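Local coordinates for protein ubiquitin-conjugating ligase MGC351130 (Homo sapiens, PDB 1YRV) that catalyses the covalent attachment of ubiquitin to other proteins as an E2 ubiquitin-conjugating enzyme, the crystallised piece being its UBC core domain, at residues Y84-V89 and E116-N121; V89-I94 and P98-H103; A149-L152 and L158-T161. One frame throughout, in Å; residues are numbered along the deposited sequence.

Contact 1: residues Y84-V89 and E116-N121; sequences YAPPVV and EKWNTN
Trp-118 is the first residue of 116-121 to touch 84-89, and it meets Pro-86. Its CG lies anti to the backbone N (chi1 175°), which swings the indole towards the double proline. Pro-86 CB sits over one face, 3.9 Å from the centroid of the Trp-118 six-membered ring and 27° off the ring normal. This is a CH-pi contact. Ala-85 C lies above the same face, nearer the rim. Beyond Pro-86, Pro-87 CD comes obliquely to Trp-118 CH2 at 4.1 Å. At the other end of the indole, Tyr-84 O stands 3.5 Å from Trp-118 CD1. Further along, Thr-120 N lies 4.2 Å from the plane of the Trp-118 ring on the opposite face. The side chain of Thr-120 rests on Asn-83. Pro-86 and Pro-87 belong to the proline-containing loop that leads into strand 88-91. Leu-112 of helix 110-113 packs on Pro-86, and Phe-111 on Trp-118. The contact is largely apolar, with backbone atoms of Tyr-84 and Ala-85 also against the indole. The one indole N-H is spent on Asn-83 O, which would fix the rotation of the ring while Pro-86 lies on its face.

Contact 2: residues V89-I94 and P98-H103; sequences VKFITI and PNVDPH
Phe-91 and Val-100 form the tight, buried half of this contact. Their side chains meet at about a right angle. Both valine methyls come obliquely to the CD2-CE2 bond of the phenyl ring, with Val-100 CG2 3.7 Å from Phe-91 CE2 and Val-100 CG1 3.8 Å from Phe-91 CD2. Val-100 has CG1 anti to its backbone N (chi1 -179°), which turns both methyls to that part of the ring. Leu-135 of helix 124-135 packs on both residues, and Phe-72 and Leu-74 of the next strand back Phe-91.

The other half is exposed. Here Ile-94 lies against backbone rather than side chains. Its CG2 is 3.4 Å from Pro-102 O. Ile-94 CD1 comes still closer to that oxygen, too short to be sure of the methyl's place. The Pro-102 turn is an Asx turn: His-103 N bonds to Asp-101 OD2 at 2.9 Å, bent to 134°, from the anti side of the carboxylate and tilted 29° out of its plane. Thr-104 N binds the same oxygen, so two N-H groups hold it. The Asp-101 side chain is about 5 Å from that of Cys-108, the predicted thioester-forming residue. Pro-98 and Asn-99 belong to the His-Pro-Asn motif of E2 enzymes. Apolar burial thus anchors the loop at one end, while at the other the carboxylate's bonds are consistent with an ordered backbone close to the predicted active site.

Contact 3: residues A149-L152 and L158-T161; sequences ARIL and LYRT
Ile-151 and Tyr-159 meet through side chains whose first torsions decide which branches touch. In Ile-151, CG2 is the branch trans to the backbone N, with CG1 beside that N (chi1 -75°), and CG2 does the touching. In Tyr-159 the ring carbon CG is also trans to its N (chi1 -178°), which carries the phenol across to Leu-152.

Ile-151 CG2 reaches the backbone of the partner helix, 3.6 Å from Tyr-159 CA. The same methyl lies 3.8 Å from Tyr-159 CB, near the plane of the ring and at its edge. It also meets Leu-158 CG at 4.1 Å. One methyl therefore fits beside two consecutive residues of helix 156-166.

Leu-152 takes the phenol from another side. Its CB is 3.7 Å from Tyr-159 CD1, while its CD1 stands 4.0 Å above the plane of the Tyr-159 ring, offset toward the rim. The tyrosine is held at an edge by isoleucine and over a face by leucine. The helices come close here, with Leu-152 CA and Tyr-159 CA 5.3 Å apart. All of these contacts are apolar. The polar tip of the tyrosine points past them, and its OH makes a weak hydrogen bond to Phe-96 O.

The pair joins helix 146-153 to helix 156-166, the last two helices of the modelled UBC core, just across the short turn between them. The contact centre is about 21 Å from the centre of the chain. Tyr-159 is buried where the helices converge, against Val-66 and against Pro-98 from the loop after strand 88-91.

Contacts 1 and 2 share Val-89 and strand 88-91. Contact 1 fastens the loop leading into that strand, and contact 2 the loop leaving it. Their centres lie about 18 Å apart, and contact 2 is nested within the chain closed by contact 1. Contact 2 comes nearest to the predicted active site: the Asp-101 side chain is about 5 Å from that of Cys-108. Contact 3 follows later in the chain, its centre about 16 Å from that of contact 2. These two touch through Pro-98: its CD is 3.6 Å from Tyr-159 OH, and its CG is 3.8 Å from Leu-152 CD2. Contacts 1 and 3 lie on opposite sides of the chain's centre, about 31 Å apart between centres.

Contact 1: residues Y84-V89 and E116-N121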
loop_
_atom_site.group_PDB
_atom_site.type_symbol
_atom_site.label_atom_id
_atom_site.label_comp_id
_atom_site.label_asym_id
_atom_site.label_seq_id
_atom_site.Cartn_x
_atom_site.Cartn_y
_atom_site.Cartn_z
ATOM N N TYR A 84 14.921 -7.538 -3.979
ATOM C CA TYR A 84 15.632 -7.005 -5.136
ATOM C C TYR A 84 14.566 -6.263 -5.962
ATOM O O TYR A 84 14.882 -5.406 -6.783
ATOM C CB TYR A 84 16.225 -8.111 -6.005
ATOM C CG TYR A 84 17.532 -8.653 -5.490
ATOM C CD1 TYR A 84 18.653 -7.829 -5.367
ATOM C CD2 TYR A 84 17.609 -9.946 -4.985
ATOM C CE1 TYR A 84 19.807 -8.281 -4.729
ATOM C CE2 TYR A 84 18.740 -10.398 -4.347
ATOM C CZ TYR A 84 19.836 -9.553 -4.220
ATOM O OH TYR A 84 20.945 -10.010 -3.566
ATOM N N ALA A 85 13.303 -6.609 -5.726
ATOM C CA ALA A 85 12.176 -6.035 -6.436
ATOM C C ALA A 85 11.024 -5.728 -5.502
ATOM O O ALA A 85 10.764 -6.482 -4.554
ATOM C CB ALA A 85 11.694 -7.004 -7.499
ATOM N N PRO A 86 10.293 -4.636 -5.792
ATOM C CA PRO A 86 9.135 -4.197 -4.996
ATOM C C PRO A 86 7.908 -5.088 -5.152
ATOM O O PRO A 86 7.688 -5.692 -6.193
ATOM C CB PRO A 86 8.843 -2.781 -5.522
ATOM C CG PRO A 86 9.312 -2.848 -6.998
ATOM C CD PRO A 86 10.630 -3.635 -6.834
ATOM N N PRO A 87 7.082 -5.186 -4.105
ATOM C CA PRO A 87 5.899 -6.029 -4.269
ATOM C C PRO A 87 4.942 -5.283 -5.198
ATOM O O PRO A 87 5.224 -4.153 -5.608
ATOM C CB PRO A 87 5.346 -6.154 -2.832
ATOM C CG PRO A 87 5.763 -4.853 -2.186
ATOM C CD PRO A 87 7.160 -4.586 -2.760
ATOM N N VAL A 88 3.849 -5.918 -5.589
ATOM C CA VAL A 88 2.866 -5.216 -6.401
ATOM C C VAL A 88 1.695 -4.934 -5.449
ATOM O O VAL A 88 1.132 -5.857 -4.848
ATOM C CB VAL A 88 2.312 -6.060 -7.549
ATOM C CG1 VAL A 88 1.148 -5.307 -8.202
ATOM C CG2 VAL A 88 3.401 -6.356 -8.596
ATOM N N VAL A 89 1.335 -3.669 -5.312
ATOM C CA VAL A 89 0.243 -3.296 -4.428
ATOM C C VAL A 89 -0.967 -2.878 -5.272
ATOM O O VAL A 89 -0.847 -2.127 -6.257
ATOM C CB VAL A 89 0.656 -2.108 -3.480
ATOM C CG1 VAL A 89 -0.551 -1.596 -2.707
ATOM C CG2 VAL A 89 1.748 -2.555 -2.512
ATOM N N GLU A 116 14.701 2.901 -9.873
ATOM C CA GLU A 116 15.738 3.665 -9.221
ATOM C C GLU A 116 15.340 4.090 -7.834
ATOM O O GLU A 116 16.194 4.458 -7.037
ATOM C CB GLU A 116 16.073 4.898 -10.058
ATOM C CG GLU A 116 16.370 4.604 -11.527
ATOM C CD GLU A 116 17.046 5.789 -12.209
ATOM O OE1 GLU A 116 18.122 6.216 -11.721
ATOM O OE2 GLU A 116 16.510 6.301 -13.225
ATOM N N LYS A 117 14.041 4.036 -7.550
ATOM C CA LYS A 117 13.516 4.431 -6.252
ATOM C C LYS A 117 13.389 3.274 -5.280
ATOM O O LYS A 117 13.326 3.489 -4.084
ATOM C CB LYS A 117 12.162 5.143 -6.410
ATOM C CG LYS A 117 12.244 6.668 -6.427
ATOM C CD LYS A 117 13.178 7.183 -7.494
ATOM C CE LYS A 117 13.406 8.722 -7.386
ATOM N NZ LYS A 117 14.075 9.144 -6.087
ATOM N N TRP A 118 13.371 2.046 -5.774
ATOM C CA TRP A 118 13.291 0.916 -4.869
ATOM C C TRP A 118 14.543 0.873 -4.002
ATOM O O TRP A 118 15.598 1.359 -4.390
ATOM C CB TRP A 118 13.163 -0.384 -5.653
ATOM C CG TRP A 118 13.206 -1.586 -4.780
ATOM C CD1 TRP A 118 14.142 -2.591 -4.798
ATOM C CD2 TRP A 118 12.270 -1.927 -3.756
ATOM N NE1 TRP A 118 13.841 -3.529 -3.852
ATOM C CE2 TRP A 118 12.690 -3.153 -3.195
ATOM C CE3 TRP A 118 11.108 -1.314 -3.251
ATOM C CZ2 TRP A 118 12.001 -3.787 -2.168
ATOM C CZ3 TRP A 118 10.416 -1.945 -2.223
ATOM C CH2 TRP A 118 10.869 -3.175 -1.694
ATOM N N ASN A 119 14.422 0.310 -2.813
ATOM C CA ASN A 119 15.569 0.224 -1.928
ATOM C C ASN A 119 15.431 -1.080 -1.149
ATOM O O ASN A 119 14.357 -1.386 -0.618
ATOM C CB ASN A 119 15.584 1.424 -0.977
ATOM C CG ASN A 119 16.892 1.567 -0.240
ATOM O OD1 ASN A 119 17.321 0.681 0.505
ATOM N ND2 ASN A 119 17.549 2.690 -0.450
ATOM N N THR A 120 16.507 -1.846 -1.061
ATOM C CA THR A 120 16.415 -3.123 -0.358
ATOM C C THR A 120 16.213 -2.970 1.136
ATOM O O THR A 120 16.086 -3.953 1.867
ATOM C CB THR A 120 17.639 -4.017 -0.600
ATOM O OG1 THR A 120 18.797 -3.400 -0.024
ATOM C CG2 THR A 120 17.843 -4.249 -2.093
ATOM N N ASN A 121 16.174 -1.720 1.576
ATOM C CA ASN A 121 15.964 -1.399 2.980
ATOM C C ASN A 121 14.495 -1.341 3.264
ATOM O O ASN A 121 14.093 -1.234 4.415
ATOM C CB ASN A 121 16.560 -0.057 3.303
ATOM C CG ASN A 121 18.046 -0.120 3.463
ATOM O OD1 ASN A 121 18.763 -0.738 2.654
ATOM N ND2 ASN A 121 18.536 0.514 4.517
#

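Contact 2: residues V89-I94 and P98-H103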
loop_
_atom_site.group_PDB
_atom_site.type_symbol
_atom_site.label_atom_id
_atom_site.label_comp_id
_atom_site.label_asym_id
_atom_site.label_seq_id
_atom_site.Cartn_x
_atom_site.Cartn_y
_atom_site.Cartn_z
ATOM N N VAL A 89 1.335 -3.669 -5.312
ATOM C CA VAL A 89 0.243 -3.296 -4.428
ATOM C C VAL A 89 -0.967 -2.878 -5.272
ATOM O O VAL A 89 -0.847 -2.127 -6.257
ATOM C CB VAL A 89 0.656 -2.108 -3.480
ATOM C CG1 VAL A 89 -0.551 -1.596 -2.707
ATOM C CG2 VAL A 89 1.748 -2.555 -2.512
ATOM N N LYS A 90 -2.124 -3.386 -4.879
ATOM C CA LYS A 90 -3.349 -3.054 -5.554
ATOM C C LYS A 90 -4.470 -2.832 -4.575
ATOM O O LYS A 90 -4.538 -3.479 -3.523
ATOM C CB LYS A 90 -3.750 -4.157 -6.514
ATOM C CG LYS A 90 -2.911 -4.187 -7.761
ATOM C CD LYS A 90 -3.228 -5.415 -8.599
ATOM C CE LYS A 90 -2.356 -5.443 -9.859
ATOM N NZ LYS A 90 -2.510 -4.151 -10.654
ATOM N N PHE A 91 -5.343 -1.893 -4.936
ATOM C CA PHE A 91 -6.512 -1.576 -4.139
ATOM C C PHE A 91 -7.569 -2.609 -4.473
ATOM O O PHE A 91 -7.900 -2.791 -5.631
ATOM C CB PHE A 91 -7.015 -0.186 -4.498
ATOM C CG PHE A 91 -6.634 0.839 -3.510
ATOM C CD1 PHE A 91 -7.414 1.044 -2.398
ATOM C CD2 PHE A 91 -5.465 1.574 -3.666
ATOM C CE1 PHE A 91 -7.035 1.950 -1.438
ATOM C CE2 PHE A 91 -5.071 2.491 -2.708
ATOM C CZ PHE A 91 -5.860 2.684 -1.595
ATOM N N ILE A 92 -8.091 -3.290 -3.462
ATOM C CA ILE A 92 -9.107 -4.301 -3.692
ATOM C C ILE A 92 -10.273 -3.688 -4.464
ATOM O O ILE A 92 -10.745 -4.262 -5.454
ATOM C CB ILE A 92 -9.579 -4.910 -2.350
ATOM C CG1 ILE A 92 -8.520 -5.896 -1.853
ATOM C CG2 ILE A 92 -10.926 -5.594 -2.518
ATOM C CD1 ILE A 92 -8.445 -6.046 -0.356
ATOM N N THR A 93 -10.730 -2.515 -4.020
ATOM C CA THR A 93 -11.817 -1.815 -4.703
ATOM C C THR A 93 -11.302 -0.457 -5.131
ATOM O O THR A 93 -11.009 0.385 -4.290
ATOM C CB THR A 93 -13.031 -1.614 -3.798
ATOM O OG1 THR A 93 -13.369 -2.854 -3.172
ATOM C CG2 THR A 93 -14.215 -1.176 -4.617
ATOM N N ILE A 94 -11.177 -0.263 -6.446
ATOM C CA ILE A 94 -10.683 0.989 -6.996
ATOM C C ILE A 94 -11.322 2.143 -6.254
ATOM O O ILE A 94 -12.545 2.265 -6.230
ATOM C CB ILE A 94 -11.006 1.101 -8.485
ATOM C CG1 ILE A 94 -10.227 0.029 -9.257
ATOM C CG2 ILE A 94 -10.679 2.496 -8.985
ATOM C CD1 ILE A 94 -10.572 -0.034 -10.729
ATOM N N PRO A 98 -6.596 10.626 -6.234
ATOM C CA PRO A 98 -5.742 11.296 -7.217
ATOM C C PRO A 98 -4.562 10.473 -7.753
ATOM O O PRO A 98 -4.171 10.638 -8.906
ATOM C CB PRO A 98 -5.259 12.539 -6.470
ATOM C CG PRO A 98 -6.357 12.785 -5.467
ATOM C CD PRO A 98 -6.655 11.398 -4.985
ATOM N N ASN A 99 -3.994 9.590 -6.935
ATOM C CA ASN A 99 -2.842 8.831 -7.387
ATOM C C ASN A 99 -3.072 7.350 -7.631
ATOM O O ASN A 99 -2.134 6.629 -7.969
ATOM C CB ASN A 99 -1.694 9.027 -6.401
ATOM C CG ASN A 99 -1.419 10.492 -6.123
ATOM O OD1 ASN A 99 -1.318 10.899 -4.973
ATOM N ND2 ASN A 99 -1.317 11.291 -7.171
ATOM N N VAL A 100 -4.310 6.893 -7.488
ATOM C CA VAL A 100 -4.599 5.488 -7.719
ATOM C C VAL A 100 -5.147 5.338 -9.125
ATOM O O VAL A 100 -6.106 6.005 -9.507
ATOM C CB VAL A 100 -5.613 4.951 -6.689
ATOM C CG1 VAL A 100 -5.872 3.485 -6.926
ATOM C CG2 VAL A 100 -5.083 5.179 -5.289
ATOM N N ASP A 101 -4.503 4.485 -9.912
ATOM C CA ASP A 101 -4.927 4.252 -11.279
ATOM C C ASP A 101 -6.388 3.838 -11.246
ATOM O O ASP A 101 -6.724 2.762 -10.750
ATOM C CB ASP A 101 -4.125 3.134 -11.917
ATOM C CG ASP A 101 -4.222 3.155 -13.421
ATOM O OD1 ASP A 101 -3.293 3.707 -14.053
ATOM O OD2 ASP A 101 -5.227 2.639 -13.966
ATOM N N PRO A 102 -7.273 4.669 -11.812
ATOM C CA PRO A 102 -8.704 4.351 -11.812
ATOM C C PRO A 102 -9.041 3.070 -12.562
ATOM O O PRO A 102 -10.103 2.480 -12.343
ATOM C CB PRO A 102 -9.321 5.591 -12.440
ATOM C CG PRO A 102 -8.263 6.000 -13.453
ATOM C CD PRO A 102 -6.983 5.834 -12.676
ATOM N N HIS A 103 -8.109 2.628 -13.409
ATOM C CA HIS A 103 -8.277 1.425 -14.216
ATOM C C HIS A 103 -7.590 0.174 -13.637
ATOM O O HIS A 103 -8.118 -0.941 -13.733
ATOM C CB HIS A 103 -7.763 1.711 -15.635
ATOM C CG HIS A 103 -8.403 0.864 -16.690
ATOM N ND1 HIS A 103 -7.751 -0.185 -17.302
ATOM C CD2 HIS A 103 -9.662 0.870 -17.191
ATOM C CE1 HIS A 103 -8.580 -0.792 -18.133
ATOM N NE2 HIS A 103 -9.747 -0.173 -18.083
#

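Contact 3: residues A149-L152 and L158-T161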
loop_
_atom_site.group_PDB
_atom_site.type_symbol
_atom_site.label_atom_id
_atom_site.label_comp_id
_atom_site.label_asym_id
_atom_site.label_seq_id
_atom_site.Cartn_x
_atom_site.Cartn_y
_atom_site.Cartn_z
ATOM N N ALA A 149 -8.426 14.675 -8.121
ATOM C CA ALA A 149 -7.488 15.744 -7.748
ATOM C C ALA A 149 -8.197 17.104 -7.787
ATOM O O ALA A 149 -8.164 17.896 -6.827
ATOM C CB ALA A 149 -6.299 15.744 -8.711
ATOM N N ARG A 150 -8.832 17.360 -8.919
ATOM C CA ARG A 150 -9.575 18.588 -9.110
ATOM C C ARG A 150 -10.533 18.845 -7.926
ATOM O O ARG A 150 -10.472 19.891 -7.292
ATOM C CB ARG A 150 -10.342 18.483 -10.420
ATOM C CG ARG A 150 -11.120 19.686 -10.786
ATOM C CD ARG A 150 -11.436 19.598 -12.246
ATOM N NE ARG A 150 -12.464 18.605 -12.553
ATOM C CZ ARG A 150 -12.934 18.427 -13.785
ATOM N NH1 ARG A 150 -12.439 19.157 -14.791
ATOM N NH2 ARG A 150 -13.939 17.588 -14.011
ATOM N N ILE A 151 -11.394 17.887 -7.610
ATOM C CA ILE A 151 -12.340 18.067 -6.509
ATOM C C ILE A 151 -11.660 18.237 -5.167
ATOM O O ILE A 151 -12.174 18.922 -4.264
ATOM C CB ILE A 151 -13.289 16.882 -6.387
ATOM C CG1 ILE A 151 -14.324 16.968 -7.504
ATOM C CG2 ILE A 151 -13.949 16.863 -4.989
ATOM C CD1 ILE A 151 -15.287 15.814 -7.528
ATOM N N LEU A 152 -10.521 17.568 -5.022
ATOM C CA LEU A 152 -9.753 17.628 -3.793
ATOM C C LEU A 152 -9.235 19.041 -3.595
ATOM O O LEU A 152 -9.376 19.622 -2.516
ATOM C CB LEU A 152 -8.585 16.644 -3.875
ATOM C CG LEU A 152 -7.546 16.699 -2.752
ATOM C CD1 LEU A 152 -8.239 16.764 -1.401
ATOM C CD2 LEU A 152 -6.652 15.461 -2.846
ATOM N N LEU A 158 -16.083 18.538 0.174
ATOM C CA LEU A 158 -16.917 17.838 -0.785
ATOM C C LEU A 158 -16.218 16.530 -1.098
ATOM O O LEU A 158 -16.834 15.464 -1.127
ATOM C CB LEU A 158 -17.062 18.654 -2.067
ATOM C CG LEU A 158 -17.587 17.867 -3.269
ATOM C CD1 LEU A 158 -18.925 17.228 -2.890
ATOM C CD2 LEU A 158 -17.724 18.768 -4.474
ATOM N N TYR A 159 -14.920 16.634 -1.352
ATOM C CA TYR A 159 -14.097 15.476 -1.649
ATOM C C TYR A 159 -14.400 14.381 -0.621
ATOM O O TYR A 159 -14.732 13.250 -0.986
ATOM C CB TYR A 159 -12.613 15.853 -1.590
ATOM C CG TYR A 159 -11.706 14.703 -1.939
ATOM C CD1 TYR A 159 -11.442 14.370 -3.266
ATOM C CD2 TYR A 159 -11.217 13.865 -0.942
ATOM C CE1 TYR A 159 -10.727 13.218 -3.583
ATOM C CE2 TYR A 159 -10.508 12.721 -1.248
ATOM C CZ TYR A 159 -10.271 12.397 -2.565
ATOM O OH TYR A 159 -9.611 11.229 -2.856
ATOM N N ARG A 160 -14.294 14.724 0.661
ATOM C CA ARG A 160 -14.573 13.769 1.721
ATOM C C ARG A 160 -15.959 13.182 1.593
ATOM O O ARG A 160 -16.154 11.977 1.747
ATOM C CB ARG A 160 -14.453 14.419 3.105
ATOM C CG ARG A 160 -13.056 14.381 3.728
ATOM C CD ARG A 160 -13.149 14.417 5.268
ATOM N NE ARG A 160 -14.130 15.419 5.691
ATOM C CZ ARG A 160 -13.975 16.729 5.521
ATOM N NH1 ARG A 160 -12.865 17.192 4.952
ATOM N NH2 ARG A 160 -14.941 17.574 5.873
ATOM N N THR A 161 -16.932 14.040 1.322
ATOM C CA THR A 161 -18.311 13.587 1.200
ATOM C C THR A 161 -18.400 12.470 0.188
ATOM O O THR A 161 -19.116 11.490 0.387
ATOM C CB THR A 161 -19.225 14.729 0.761
ATOM O OG1 THR A 161 -19.412 15.633 1.858
ATOM C CG2 THR A 161 -20.570 14.188 0.312
#